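Local coordinates for protein BauA (PDB 6HCP) that takes up iron as ferric preacinetobactin across the outer membrane of Acinetobacter baumannii, as a receptor of the TonB-dependent family, at residues Gly41-Ser46 with Ile65-Lys70; Asp79-Ile84 with Trp100-Tyr105; Glu133-Val138 with Val161-Lys166; Gly522-Thr527 with Gly569-His574. All blocks are in the same frame, centred on the assembly; numbering follows the deposited sequence. Where two conformers were deposited one is given.

Contact 1: residues Gly41-Ser46 with Ile65-Lys70. With EDO (1,2-ethanediol), chain H; EDO (1,2-ethanediol), chain U; EDO (1,2-ethanediol), chain I.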
loop_
_atom_site.group_PDB
_atom_site.type_symbol
_atom_site.label_atom_id
_atom_site.label_comp_id
_atom_site.label_asym_id
_atom_site.label_seq_id
_atom_site.Cartn_x
_atom_site.Cartn_y
_atom_site.Cartn_z
ATOM N N GLY A 41 1.085 -14.293 -27.786
ATOM C CA GLY A 41 1.714 -13.154 -28.428
ATOM C C GLY A 41 2.970 -12.646 -27.706
ATOM O O GLY A 41 3.560 -11.662 -28.147
ATOM N N GLN A 42 3.419 -13.345 -26.658
ATOM C CA GLN A 42 4.508 -12.795 -25.823
ATOM C C GLN A 42 5.849 -13.508 -26.067
ATOM O O GLN A 42 6.901 -12.950 -25.739
ATOM C CB GLN A 42 4.060 -12.800 -24.366
ATOM C CG GLN A 42 2.993 -11.727 -24.140
ATOM C CD GLN A 42 2.354 -11.828 -22.784
ATOM O OE1 GLN A 42 2.386 -12.898 -22.179
ATOM N NE2 GLN A 42 1.912 -10.678 -22.262
ATOM N N VAL A 43 5.800 -14.676 -26.695
ATOM C CA VAL A 43 6.964 -15.482 -26.999
ATOM C C VAL A 43 6.903 -15.879 -28.475
ATOM O O VAL A 43 5.812 -16.105 -29.027
ATOM C CB VAL A 43 6.966 -16.704 -26.072
ATOM C CG1 VAL A 43 7.867 -17.822 -26.567
ATOM C CG2 VAL A 43 7.327 -16.288 -24.651
ATOM N N ALA A 44 8.067 -15.964 -29.112
ATOM C CA ALA A 44 8.173 -16.369 -30.528
ATOM C C ALA A 44 8.517 -17.857 -30.624
ATOM O O ALA A 44 8.955 -18.480 -29.665
ATOM C CB ALA A 44 9.194 -15.506 -31.220
ATOM N N THR A 45 8.319 -18.431 -31.816
ATOM C CA THR A 45 8.416 -19.872 -31.984
ATOM C C THR A 45 9.816 -20.283 -32.454
ATOM O O THR A 45 10.088 -21.467 -32.584
ATOM C CB THR A 45 7.367 -20.378 -32.983
ATOM O OG1 THR A 45 7.520 -19.585 -34.160
ATOM C CG2 THR A 45 5.954 -20.246 -32.459
ATOM N N SER A 46 10.642 -19.304 -32.813
ATOM C CA SER A 46 12.005 -19.584 -33.257
ATOM C C SER A 46 12.964 -18.573 -32.630
ATOM O O SER A 46 12.551 -17.488 -32.190
ATOM C CB SER A 46 12.095 -19.561 -34.765
ATOM O OG SER A 46 11.867 -18.252 -35.247
ATOM N N ILE A 65 14.603 -19.259 -25.423
ATOM C CA ILE A 65 13.323 -18.552 -25.354
ATOM C C ILE A 65 13.483 -17.216 -26.058
ATOM O O ILE A 65 14.569 -16.622 -26.051
ATOM C CB ILE A 65 12.846 -18.388 -23.895
ATOM C CG1 ILE A 65 11.451 -17.753 -23.862
ATOM C CG2 ILE A 65 13.841 -17.577 -23.084
ATOM C CD1 ILE A 65 10.517 -18.356 -22.874
ATOM N N SER A 66 12.427 -16.792 -26.759
ATOM C CA SER A 66 12.421 -15.495 -27.408
ATOM C C SER A 66 11.173 -14.711 -27.000
ATOM O O SER A 66 10.062 -15.173 -27.226
ATOM C CB SER A 66 12.480 -15.657 -28.897
ATOM O OG SER A 66 12.332 -14.411 -29.550
ATOM N N TYR A 67 11.392 -13.531 -26.427
ATOM C CA TYR A 67 10.310 -12.637 -25.997
ATOM C C TYR A 67 10.026 -11.632 -27.110
ATOM O O TYR A 67 10.945 -11.070 -27.703
ATOM C CB TYR A 67 10.704 -11.899 -24.721
ATOM C CG TYR A 67 11.062 -12.807 -23.578
ATOM C CD1 TYR A 67 10.078 -13.441 -22.840
ATOM C CD2 TYR A 67 12.392 -13.062 -23.249
ATOM C CE1 TYR A 67 10.401 -14.350 -21.842
ATOM C CE2 TYR A 67 12.724 -13.968 -22.251
ATOM C CZ TYR A 67 11.723 -14.525 -21.471
ATOM O OH TYR A 67 12.029 -15.480 -20.535
ATOM N N THR A 68 8.740 -11.312 -27.291
ATOM C CA THR A 68 8.323 -10.329 -28.313
ATOM C C THR A 68 8.321 -8.917 -27.728
ATOM O O THR A 68 8.232 -8.708 -26.512
ATOM C CB THR A 68 6.946 -10.679 -28.897
ATOM O OG1 THR A 68 5.978 -10.505 -27.860
ATOM C CG2 THR A 68 6.875 -12.096 -29.425
ATOM N N ASP A 69 8.286 -7.944 -28.637
ATOM C CA ASP A 69 8.141 -6.561 -28.289
ATOM C C ASP A 69 6.799 -6.323 -27.569
ATOM O O ASP A 69 6.718 -5.413 -26.770
ATOM C CB ASP A 69 8.334 -5.636 -29.495
ATOM C CG ASP A 69 7.463 -5.914 -30.718
ATOM O OD1 ASP A 69 6.930 -7.028 -30.860
ATOM O OD2 ASP A 69 7.317 -4.993 -31.507
ATOM N N LYS A 70 5.779 -7.134 -27.849
ATOM C CA LYS A 70 4.496 -7.012 -27.136
ATOM C C LYS A 70 4.713 -7.320 -25.641
ATOM O O LYS A 70 4.241 -6.591 -24.765
ATOM C CB LYS A 70 3.433 -7.922 -27.762
ATOM C CG LYS A 70 2.073 -7.941 -27.043
ATOM C CD LYS A 70 1.510 -6.554 -26.774
ATOM C CE LYS A 70 0.010 -6.515 -26.526
ATOM N NZ LYS A 70 -0.393 -7.382 -25.390
HETATM C C1 EDO H . 12.107 -20.092 -29.126
HETATM O O1 EDO H . 12.460 -21.399 -29.615
HETATM C C2 EDO H . 11.081 -20.200 -27.997
HETATM O O2 EDO H . 10.783 -18.879 -27.480
HETATM C C1 EDO U . 2.463 -16.312 -23.490
HETATM O O1 EDO U . 3.173 -16.846 -22.350
HETATM C C2 EDO U . 3.320 -16.589 -24.722
HETATM O O2 EDO U . 2.937 -15.764 -25.794
HETATM C C1 EDO I . 2.116 -14.505 -19.256
HETATM O O1 EDO I . 2.753 -14.664 -20.576
HETATM C C2 EDO I . 3.035 -13.888 -18.203
HETATM O O2 EDO I . 3.265 -12.498 -18.387
HETATM O O HOH W 1 12.890 -14.843 -32.059
#

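Contact 2: residues Asp79-Ile84 with Trp100-Tyr105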
loop_
_atom_site.group_PDB
_atom_site.type_symbol
_atom_site.label_atom_id
_atom_site.label_comp_id
_atom_site.label_asym_id
_atom_site.label_seq_id
_atom_site.Cartn_x
_atom_site.Cartn_y
_atom_site.Cartn_z
ATOM N N ASP A 79 14.774 -2.125 -19.040
ATOM C CA ASP A 79 16.082 -2.676 -19.377
ATOM C C ASP A 79 15.916 -4.162 -19.695
ATOM O O ASP A 79 14.808 -4.682 -19.685
ATOM C CB ASP A 79 17.106 -2.393 -18.272
ATOM C CG ASP A 79 16.833 -3.074 -16.939
ATOM O OD1 ASP A 79 16.108 -4.076 -16.931
ATOM O OD2 ASP A 79 17.307 -2.549 -15.906
ATOM N N ILE A 80 17.002 -4.810 -20.136
ATOM C CA ILE A 80 16.906 -6.162 -20.633
ATOM C C ILE A 80 16.584 -7.126 -19.485
ATOM O O ILE A 80 15.830 -8.074 -19.668
ATOM C CB ILE A 80 18.192 -6.562 -21.380
ATOM C CG1 ILE A 80 18.392 -5.686 -22.619
ATOM C CG2 ILE A 80 18.133 -8.034 -21.729
ATOM C CD1 ILE A 80 17.200 -5.670 -23.561
ATOM N N THR A 81 17.095 -6.818 -18.287
ATOM C CA THR A 81 16.842 -7.655 -17.093
ATOM C C THR A 81 15.332 -7.808 -16.864
ATOM O O THR A 81 14.844 -8.887 -16.545
ATOM C CB THR A 81 17.499 -7.052 -15.843
ATOM O OG1 THR A 81 18.906 -6.962 -16.076
ATOM C CG2 THR A 81 17.240 -7.884 -14.607
ATOM N N GLU A 82 14.606 -6.696 -17.006
ATOM C CA GLU A 82 13.156 -6.645 -16.750
ATOM C C GLU A 82 12.389 -7.434 -17.811
ATOM O O GLU A 82 11.225 -7.753 -17.598
ATOM C CB GLU A 82 12.678 -5.193 -16.710
ATOM C CG GLU A 82 13.131 -4.488 -15.450
ATOM C CD GLU A 82 12.668 -3.052 -15.278
ATOM O OE1 GLU A 82 11.782 -2.603 -16.032
ATOM O OE2 GLU A 82 13.169 -2.408 -14.351
ATOM N N VAL A 83 13.047 -7.777 -18.929
ATOM C CA VAL A 83 12.473 -8.687 -19.887
ATOM C C VAL A 83 12.803 -10.136 -19.519
ATOM O O VAL A 83 11.934 -11.001 -19.551
ATOM C CB VAL A 83 12.940 -8.372 -21.323
ATOM C CG1 VAL A 83 12.286 -9.309 -22.313
ATOM C CG2 VAL A 83 12.680 -6.924 -21.709
ATOM N N ILE A 84 14.096 -10.444 -19.348
ATOM C CA ILE A 84 14.526 -11.854 -19.391
ATOM C C ILE A 84 14.459 -12.528 -18.013
ATOM O O ILE A 84 14.441 -13.763 -17.949
ATOM C CB ILE A 84 15.928 -12.000 -20.013
ATOM C CG1 ILE A 84 17.013 -11.370 -19.134
ATOM C CG2 ILE A 84 15.907 -11.439 -21.426
ATOM C CD1 ILE A 84 18.434 -11.639 -19.622
ATOM N N TRP A 100 25.028 0.890 -11.633
ATOM C CA TRP A 100 25.849 1.407 -12.726
ATOM C C TRP A 100 25.811 0.489 -13.955
ATOM O O TRP A 100 26.257 0.875 -15.034
ATOM C CB TRP A 100 27.271 1.669 -12.233
ATOM C CG TRP A 100 27.886 0.529 -11.487
ATOM C CD1 TRP A 100 27.922 0.339 -10.138
ATOM C CD2 TRP A 100 28.608 -0.574 -12.063
ATOM N NE1 TRP A 100 28.593 -0.814 -9.837
ATOM C CE2 TRP A 100 29.097 -1.346 -10.991
ATOM C CE3 TRP A 100 28.966 -0.924 -13.370
ATOM C CZ2 TRP A 100 29.805 -2.528 -11.196
ATOM C CZ3 TRP A 100 29.670 -2.096 -13.571
ATOM C CH2 TRP A 100 30.059 -2.899 -12.498
ATOM N N SER A 101 25.256 -0.714 -13.808
ATOM C CA SER A 101 24.987 -1.602 -14.935
ATOM C C SER A 101 23.848 -2.535 -14.558
ATOM O O SER A 101 23.539 -2.690 -13.378
ATOM C CB SER A 101 26.200 -2.415 -15.357
ATOM O OG SER A 101 26.391 -3.541 -14.501
ATOM N N GLU A 102 23.329 -3.247 -15.560
ATOM C CA GLU A 102 22.474 -4.414 -15.304
ATOM C C GLU A 102 23.361 -5.533 -14.750
ATOM O O GLU A 102 24.593 -5.507 -14.883
ATOM C CB GLU A 102 21.780 -4.908 -16.576
ATOM C CG GLU A 102 20.935 -3.854 -17.283
ATOM C CD GLU A 102 20.060 -4.410 -18.393
ATOM O OE1 GLU A 102 19.399 -5.427 -18.126
ATOM O OE2 GLU A 102 20.026 -3.818 -19.527
ATOM N N ASN A 103 22.731 -6.472 -14.057
ATOM C CA ASN A 103 23.471 -7.580 -13.462
ATOM C C ASN A 103 22.584 -8.817 -13.431
ATOM O O ASN A 103 21.587 -8.855 -12.713
ATOM C CB ASN A 103 23.954 -7.265 -12.050
ATOM C CG ASN A 103 24.823 -8.378 -11.481
ATOM O OD1 ASN A 103 25.674 -8.908 -12.184
ATOM N ND2 ASN A 103 24.588 -8.775 -10.241
ATOM N N TYR A 104 22.922 -9.825 -14.237
ATOM C CA TYR A 104 22.184 -11.079 -14.210
ATOM C C TYR A 104 23.118 -12.277 -14.461
ATOM O O TYR A 104 24.206 -12.152 -14.995
ATOM C CB TYR A 104 21.040 -11.078 -15.231
ATOM C CG TYR A 104 21.423 -10.667 -16.627
ATOM C CD1 TYR A 104 21.864 -11.590 -17.561
ATOM C CD2 TYR A 104 21.293 -9.354 -17.043
ATOM C CE1 TYR A 104 22.299 -11.198 -18.817
ATOM C CE2 TYR A 104 21.678 -8.958 -18.315
ATOM C CZ TYR A 104 22.189 -9.876 -19.207
ATOM O OH TYR A 104 22.595 -9.465 -20.457
ATOM N N TYR A 105 22.694 -13.413 -13.915
ATOM C CA TYR A 105 23.298 -14.706 -14.079
ATOM C C TYR A 105 22.354 -15.580 -14.910
ATOM O O TYR A 105 21.129 -15.493 -14.760
ATOM C CB TYR A 105 23.524 -15.369 -12.720
ATOM C CG TYR A 105 24.480 -14.656 -11.804
ATOM C CD1 TYR A 105 24.080 -13.545 -11.081
ATOM C CD2 TYR A 105 25.715 -15.207 -11.510
ATOM C CE1 TYR A 105 24.938 -12.907 -10.203
ATOM C CE2 TYR A 105 26.619 -14.541 -10.697
ATOM C CZ TYR A 105 26.210 -13.425 -9.995
ATOM O OH TYR A 105 27.083 -12.817 -9.153
HETATM O O HOH W 2 19.914 -5.733 -13.745
#

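Contact 3: residues Glu133-Val138 with Val161-Lys166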
loop_
_atom_site.group_PDB
_atom_site.type_symbol
_atom_site.label_atom_id
_atom_site.label_comp_id
_atom_site.label_asym_id
_atom_site.label_seq_id
_atom_site.Cartn_x
_atom_site.Cartn_y
_atom_site.Cartn_z
ATOM N N GLU A 133 13.462 -0.440 -26.392
ATOM C CA GLU A 133 12.437 0.102 -27.318
ATOM C C GLU A 133 12.749 -0.236 -28.782
ATOM O O GLU A 133 11.856 -0.213 -29.611
ATOM C CB GLU A 133 12.313 1.615 -27.167
ATOM C CG GLU A 133 11.518 2.016 -25.937
ATOM C CD GLU A 133 12.333 2.061 -24.659
ATOM O OE1 GLU A 133 13.570 1.784 -24.714
ATOM O OE2 GLU A 133 11.766 2.465 -23.622
ATOM N N MET A 134 14.007 -0.502 -29.118
ATOM C CA MET A 134 14.344 -0.684 -30.539
ATOM C C MET A 134 14.308 -2.155 -30.955
ATOM O O MET A 134 14.629 -2.470 -32.108
ATOM C CB MET A 134 15.702 -0.060 -30.880
ATOM C CG MET A 134 16.884 -0.669 -30.163
ATOM S SD MET A 134 18.449 0.150 -30.632
ATOM C CE MET A 134 18.790 -0.644 -32.192
ATOM N N PHE A 135 13.822 -3.054 -30.087
ATOM C CA PHE A 135 13.907 -4.478 -30.413
ATOM C C PHE A 135 12.535 -5.100 -30.645
ATOM O O PHE A 135 11.604 -4.930 -29.842
ATOM C CB PHE A 135 14.718 -5.218 -29.345
ATOM C CG PHE A 135 16.078 -4.609 -29.136
ATOM C CD1 PHE A 135 17.043 -4.679 -30.132
ATOM C CD2 PHE A 135 16.386 -3.930 -27.963
ATOM C CE1 PHE A 135 18.258 -4.027 -29.987
ATOM C CE2 PHE A 135 17.612 -3.304 -27.810
ATOM C CZ PHE A 135 18.536 -3.331 -28.829
ATOM N N GLY A 136 12.482 -5.957 -31.668
ATOM C CA GLY A 136 11.336 -6.796 -31.969
ATOM C C GLY A 136 11.325 -8.078 -31.153
ATOM O O GLY A 136 10.265 -8.650 -30.888
ATOM N N ARG A 137 12.522 -8.588 -30.825
ATOM C CA ARG A 137 12.655 -9.816 -30.057
ATOM C C ARG A 137 13.843 -9.667 -29.103
ATOM O O ARG A 137 14.819 -9.004 -29.401
ATOM C CB ARG A 137 12.896 -11.053 -30.925
ATOM C CG ARG A 137 11.866 -11.279 -32.022
ATOM C CD ARG A 137 10.574 -11.863 -31.471
ATOM N NE ARG A 137 9.639 -12.150 -32.545
ATOM C CZ ARG A 137 8.621 -11.372 -32.924
ATOM N NH1 ARG A 137 8.412 -10.177 -32.386
ATOM N NH2 ARG A 137 7.812 -11.822 -33.867
ATOM N N VAL A 138 13.718 -10.304 -27.942
ATOM C CA VAL A 138 14.825 -10.477 -27.020
ATOM C C VAL A 138 14.968 -11.970 -26.762
ATOM O O VAL A 138 14.055 -12.577 -26.208
ATOM C CB VAL A 138 14.589 -9.715 -25.705
ATOM C CG1 VAL A 138 15.649 -10.087 -24.669
ATOM C CG2 VAL A 138 14.555 -8.220 -25.925
ATOM N N VAL A 161 22.331 -13.556 -24.870
ATOM C CA VAL A 161 21.181 -12.721 -25.088
ATOM C C VAL A 161 21.355 -12.055 -26.453
ATOM O O VAL A 161 22.341 -11.342 -26.663
ATOM C CB VAL A 161 21.058 -11.663 -23.982
ATOM C CG1 VAL A 161 19.864 -10.751 -24.223
ATOM C CG2 VAL A 161 20.996 -12.312 -22.609
ATOM N N ASN A 162 20.399 -12.307 -27.351
ATOM C CA ASN A 162 20.445 -11.790 -28.712
ATOM C C ASN A 162 19.255 -10.843 -28.914
ATOM O O ASN A 162 18.100 -11.243 -28.706
ATOM C CB ASN A 162 20.430 -12.925 -29.740
ATOM C CG ASN A 162 20.531 -12.428 -31.170
ATOM O OD1 ASN A 162 21.371 -11.573 -31.471
ATOM N ND2 ASN A 162 19.608 -12.868 -32.028
ATOM N N LEU A 163 19.559 -9.593 -29.266
ATOM C CA LEU A 163 18.549 -8.568 -29.434
ATOM C C LEU A 163 18.303 -8.367 -30.930
ATOM O O LEU A 163 19.254 -8.113 -31.704
ATOM C CB LEU A 163 19.021 -7.266 -28.786
ATOM C CG LEU A 163 19.510 -7.393 -27.341
ATOM C CD1 LEU A 163 19.903 -6.038 -26.786
ATOM C CD2 LEU A 163 18.458 -8.032 -26.452
ATOM N N VAL A 164 17.057 -8.613 -31.336
ATOM C CA VAL A 164 16.652 -8.552 -32.734
ATOM C C VAL A 164 15.962 -7.205 -32.955
ATOM O O VAL A 164 14.995 -6.878 -32.262
ATOM C CB VAL A 164 15.721 -9.724 -33.080
ATOM C CG1 VAL A 164 15.204 -9.645 -34.513
ATOM C CG2 VAL A 164 16.378 -11.064 -32.811
ATOM N N THR A 165 16.496 -6.399 -33.869
ATOM C CA THR A 165 16.013 -5.037 -34.060
ATOM C C THR A 165 14.691 -5.046 -34.845
ATOM O O THR A 165 14.307 -6.058 -35.451
ATOM C CB THR A 165 17.053 -4.160 -34.764
ATOM O OG1 THR A 165 17.369 -4.779 -36.012
ATOM C CG2 THR A 165 18.293 -3.969 -33.920
ATOM N N LYS A 166 14.006 -3.904 -34.797
ATOM C CA LYS A 166 12.719 -3.707 -35.493
ATOM C C LYS A 166 12.967 -3.224 -36.933
ATOM O O LYS A 166 13.729 -2.275 -37.150
ATOM C CB LYS A 166 11.899 -2.626 -34.784
ATOM C CG LYS A 166 11.325 -2.994 -33.427
ATOM C CD LYS A 166 10.809 -1.760 -32.681
ATOM C CE LYS A 166 9.947 -2.102 -31.481
ATOM N NZ LYS A 166 9.474 -0.879 -30.789
#

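Contact 4: residues Gly522-Thr527 with Gly569-His574. With EDO (1,2-ethanediol), chain U.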
loop_
_atom_site.group_PDB
_atom_site.type_symbol
_atom_site.label_atom_id
_atom_site.label_comp_id
_atom_site.label_asym_id
_atom_site.label_seq_id
_atom_site.Cartn_x
_atom_site.Cartn_y
_atom_site.Cartn_z
ATOM N N GLY A 522 0.474 -27.333 -28.259
ATOM C CA GLY A 522 -0.288 -26.570 -29.242
ATOM C C GLY A 522 -0.287 -25.081 -28.931
ATOM O O GLY A 522 0.254 -24.275 -29.713
ATOM N N THR A 523 -0.891 -24.712 -27.786
ATOM C CA THR A 523 -0.947 -23.326 -27.348
ATOM C C THR A 523 -0.159 -23.143 -26.038
ATOM O O THR A 523 -0.047 -22.023 -25.535
ATOM C CB THR A 523 -2.394 -22.836 -27.159
ATOM O OG1 THR A 523 -2.936 -23.589 -26.076
ATOM C CG2 THR A 523 -3.238 -22.981 -28.411
ATOM N N PHE A 524 0.375 -24.242 -25.507
ATOM C CA PHE A 524 1.172 -24.230 -24.292
ATOM C C PHE A 524 2.348 -25.189 -24.474
ATOM O O PHE A 524 2.163 -26.299 -24.951
ATOM C CB PHE A 524 0.317 -24.641 -23.091
ATOM C CG PHE A 524 0.874 -24.259 -21.745
ATOM C CD1 PHE A 524 1.052 -22.931 -21.410
ATOM C CD2 PHE A 524 1.184 -25.225 -20.798
ATOM C CE1 PHE A 524 1.539 -22.579 -20.155
ATOM C CE2 PHE A 524 1.604 -24.870 -19.524
ATOM C CZ PHE A 524 1.781 -23.544 -19.206
ATOM N N ALA A 525 3.524 -24.782 -23.985
ATOM C CA ALA A 525 4.762 -25.527 -24.195
ATOM C C ALA A 525 5.542 -25.630 -22.882
ATOM O O ALA A 525 5.470 -24.726 -22.022
ATOM C CB ALA A 525 5.578 -24.829 -25.257
ATOM N N HIS A 526 6.257 -26.746 -22.743
ATOM C CA HIS A 526 7.106 -27.072 -21.597
ATOM C C HIS A 526 8.529 -27.390 -22.071
ATOM O O HIS A 526 8.708 -28.029 -23.120
ATOM C CB HIS A 526 6.587 -28.310 -20.853
ATOM C CG HIS A 526 5.256 -28.141 -20.214
ATOM N ND1 HIS A 526 5.113 -27.930 -18.855
ATOM C CD2 HIS A 526 4.007 -28.279 -20.714
ATOM C CE1 HIS A 526 3.826 -27.888 -18.558
ATOM N NE2 HIS A 526 3.131 -28.044 -19.694
ATOM N N THR A 527 9.516 -27.068 -21.221
ATOM C CA THR A 527 10.902 -27.535 -21.358
ATOM C C THR A 527 11.351 -28.100 -20.010
ATOM O O THR A 527 11.073 -27.502 -18.948
ATOM C CB THR A 527 11.841 -26.406 -21.805
ATOM O OG1 THR A 527 11.346 -25.849 -23.022
ATOM C CG2 THR A 527 13.269 -26.859 -22.024
ATOM N N GLY A 569 2.977 -19.800 -22.776
ATOM C CA GLY A 569 1.860 -19.856 -23.704
ATOM C C GLY A 569 0.536 -19.650 -23.001
ATOM O O GLY A 569 0.437 -18.891 -22.033
ATOM N N SER A 570 -0.497 -20.280 -23.561
ATOM C CA SER A 570 -1.867 -20.108 -23.126
ATOM C C SER A 570 -2.440 -21.479 -22.807
ATOM O O SER A 570 -2.689 -22.270 -23.704
ATOM C CB SER A 570 -2.685 -19.399 -24.174
ATOM O OG SER A 570 -4.054 -19.426 -23.811
ATOM N N PRO A 571 -2.487 -21.882 -21.521
ATOM C CA PRO A 571 -2.916 -23.231 -21.167
ATOM C C PRO A 571 -4.435 -23.408 -21.323
ATOM O O PRO A 571 -4.897 -24.529 -21.430
ATOM C CB PRO A 571 -2.487 -23.360 -19.706
ATOM C CG PRO A 571 -2.571 -21.942 -19.187
ATOM C CD PRO A 571 -2.167 -21.061 -20.348
ATOM N N ILE A 572 -5.176 -22.294 -21.321
ATOM C CA ILE A 572 -6.624 -22.280 -21.619
ATOM C C ILE A 572 -6.966 -20.907 -22.185
ATOM O O ILE A 572 -6.239 -19.937 -21.956
ATOM C CB ILE A 572 -7.456 -22.566 -20.359
ATOM C CG1 ILE A 572 -7.239 -21.479 -19.308
ATOM C CG2 ILE A 572 -7.169 -23.953 -19.809
ATOM C CD1 ILE A 572 -7.673 -21.877 -17.927
ATOM N N GLU A 573 -8.116 -20.803 -22.863
ATOM C CA GLU A 573 -8.452 -19.565 -23.544
ATOM C C GLU A 573 -8.557 -18.425 -22.519
ATOM O O GLU A 573 -8.956 -18.639 -21.365
ATOM C CB GLU A 573 -9.746 -19.696 -24.357
ATOM C CG GLU A 573 -9.866 -18.605 -25.409
ATOM C CD GLU A 573 -10.904 -18.835 -26.495
ATOM O OE1 GLU A 573 -11.268 -20.001 -26.725
ATOM O OE2 GLU A 573 -11.309 -17.845 -27.134
ATOM N N HIS A 574 -8.039 -17.263 -22.928
ATOM C CA HIS A 574 -8.062 -16.001 -22.196
ATOM C C HIS A 574 -7.061 -15.991 -21.031
ATOM O O HIS A 574 -7.108 -15.080 -20.216
ATOM C CB HIS A 574 -9.481 -15.686 -21.692
ATOM C CG HIS A 574 -10.506 -15.684 -22.775
ATOM N ND1 HIS A 574 -10.331 -14.971 -23.951
ATOM C CD2 HIS A 574 -11.622 -16.428 -22.932
ATOM C CE1 HIS A 574 -11.359 -15.205 -24.747
ATOM N NE2 HIS A 574 -12.168 -16.089 -24.134
HETATM C C1 EDO U . 2.463 -16.312 -23.490
HETATM O O1 EDO U . 3.173 -16.846 -22.350
HETATM C C2 EDO U . 3.320 -16.589 -24.722
HETATM O O2 EDO U . 2.937 -15.764 -25.794
#

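Contact 1: residues Gly41-Ser46 with Ile65-Lys70
Val43 and Tyr67 form a single backbone bridge, with Thr68 N donating to Gln42 O (2.9 Å) and Ala44 N to Ser66 O (2.9 Å), while the two segments run in roughly opposing directions. The Thr68 hydroxyl sits between its own backbone N and carbonyl carbon (chi1 67°), which lets OG1 donate a hydrogen bond to Gly41 O (2.7 Å), in the carbonyl plane on a lone pair. Thr68 is also the N-cap of helix 69-75. The loop ahead of strand 46-48 is thereby laid against strand 64-68, an outermost strand of the sheet in the plug domain, which fills the barrel in TonB-dependent receptors. The Val43 CG2 branch touches Ile65 CD1 at 4.2 Å, and Phe568 of the barrel wall meets both side chains. A water accepts from Ser66 OG and donates to Ser46 O, and an ethanediol, probably from the crystallisation liquor, accepts from Ser66 N and donates to Ala44 O. Lys70 reaches past Gly41 O with its CB and turns its ammonium to Asp74.

Contact 2: residues Asp79-Ile84 with Trp100-Tyr105
The ring of Tyr104 carries Ile84 CD1 over the centre of one face, a CH-pi contact 4.0 Å from the ring centroid, while Thr81 OG1 comes in obliquely, 3.5 Å from Tyr104 CD2. The carboxylates of Asp79 and Glu102 are themselves stacked, planes 12° apart. Glu102, extended beyond CG, delivers its carboxylate to the N-terminal end of the short helix 81-84. Two donors of one residue hold Glu102 OE1: Thr81 N at 2.7 Å on the syn side, somewhat out of the carboxylate plane, and Thr81 OG1 at 2.6 Å on the anti lone pair. Glu102 OE2 takes a weak bond from Ile80 N and another bond from Thr130 N. Asp79 OD1 accepts from Glu82 N at 3.0 Å, a capping bond within its own segment. A water donates to Thr81 OG1 and accepts from Asn103 N, adding a water-mediated link between the helix and the loop within the plug domain. Asp79 OD1 and Glu102 OE1 lie 3.8 Å apart, which would probably be unfavourable if both are charged; the N-H donors and the start of the helix are likely to ease this.

Contact 3: residues Glu133-Val138 with Val161-Lys166
Gly136 N and Arg137 N both turn to Val164 O, at 2.7 Å and, weakly, at 3.3 Å: a classic beta bulge, which shifts the antiparallel register by one residue. Val164 N returns a bond to Arg137 O (3.0 Å), and Lys166 N donates to Met134 O (3.1 Å). The extended chain of Lys166 runs past Met134 so that NZ reaches Glu133 O at 2.7 Å, and the same ammonium forms a salt bridge with Asp191 of the barrel. Arg137 folds back at chi2 (-77°), letting NH1 donate to Gly136 O (2.8 Å) while NH2 pairs with Asp36. Thr165 OG1 bonds Asp243, Asn162 OD1 bonds Ser117, and Glu133 reaches Ser131 with OE1 and Arg211 with OE2, a salt bridge. Away from these polar ends, Met134 CG and Leu163 CB hold the Phe135 ring on both faces. In the plug sheet, strand 135-142 is flanked by strands 64-68 and 159-165, with helix 81-84 packed against Val138 and Val161 and barrel strand 221-234 touching Met134.

Contact 4: residues Gly522-Thr527 with Gly569-His574
With CG anti to the backbone N (chi1 -161°), the Phe524 ring swings across to Pro571, while Thr523 tucks OG1 between its backbone N and carbonyl carbon (chi1 66°), where it faces Ser570. Thr523 OG1 donates to Ser570 O at 2.7 Å, meeting that oxygen almost head-on. Ser570 N in turn donates to Thr523 O over 2.7 Å in a nearly straight bond, so both polar atoms of the Ser570 backbone are paired with one residue. The two acceptors Thr523 O and Ser570 O consequently lie only 3.2 Å apart. Pro571 CB stands over the centre of the Phe524 ring, 3.9 Å from its centroid, in a CH-pi contact, and Gly569 C lies at the ring edge in the plane. Gly569, lacking a side chain, lets its CA come within 3.4 Å of Thr523 O opposite Phe524, its partner in an antiparallel non-hydrogen-bonded pair. An ethanediol, probably from the crystallisation liquor, accepts from Gly569 N. Ile572 packs on Val662 of the second subunit. The contact closes the end of the pairing of barrel strands 524-541 and 549-569, beside the short turn that leads into strand 575-590, whose Leu577 touches both Phe524 and Pro571.

The four contacts follow one another along the chain, each closing before the next opens. Contacts 1, 2 and 3 belong to the plug and touch: contacts 1 and 3, centres about 10 Å apart, share one sheet through strands 64-68 and 135-142, linked by a probable hydrogen bond from Tyr67 N to Val138 O. Contact 2, its centre about 14 Å from that of contact 3, packs segment 79-84 on this sheet through Ile80 and Ile84. Contact 4 lies in the barrel, about 13 Å from contact 1 between centres, without touching it; one ethanediol binds both. Three contacts hold the plug together and the fourth lies in the barrel around it, the two-part build of TonB-dependent transporters.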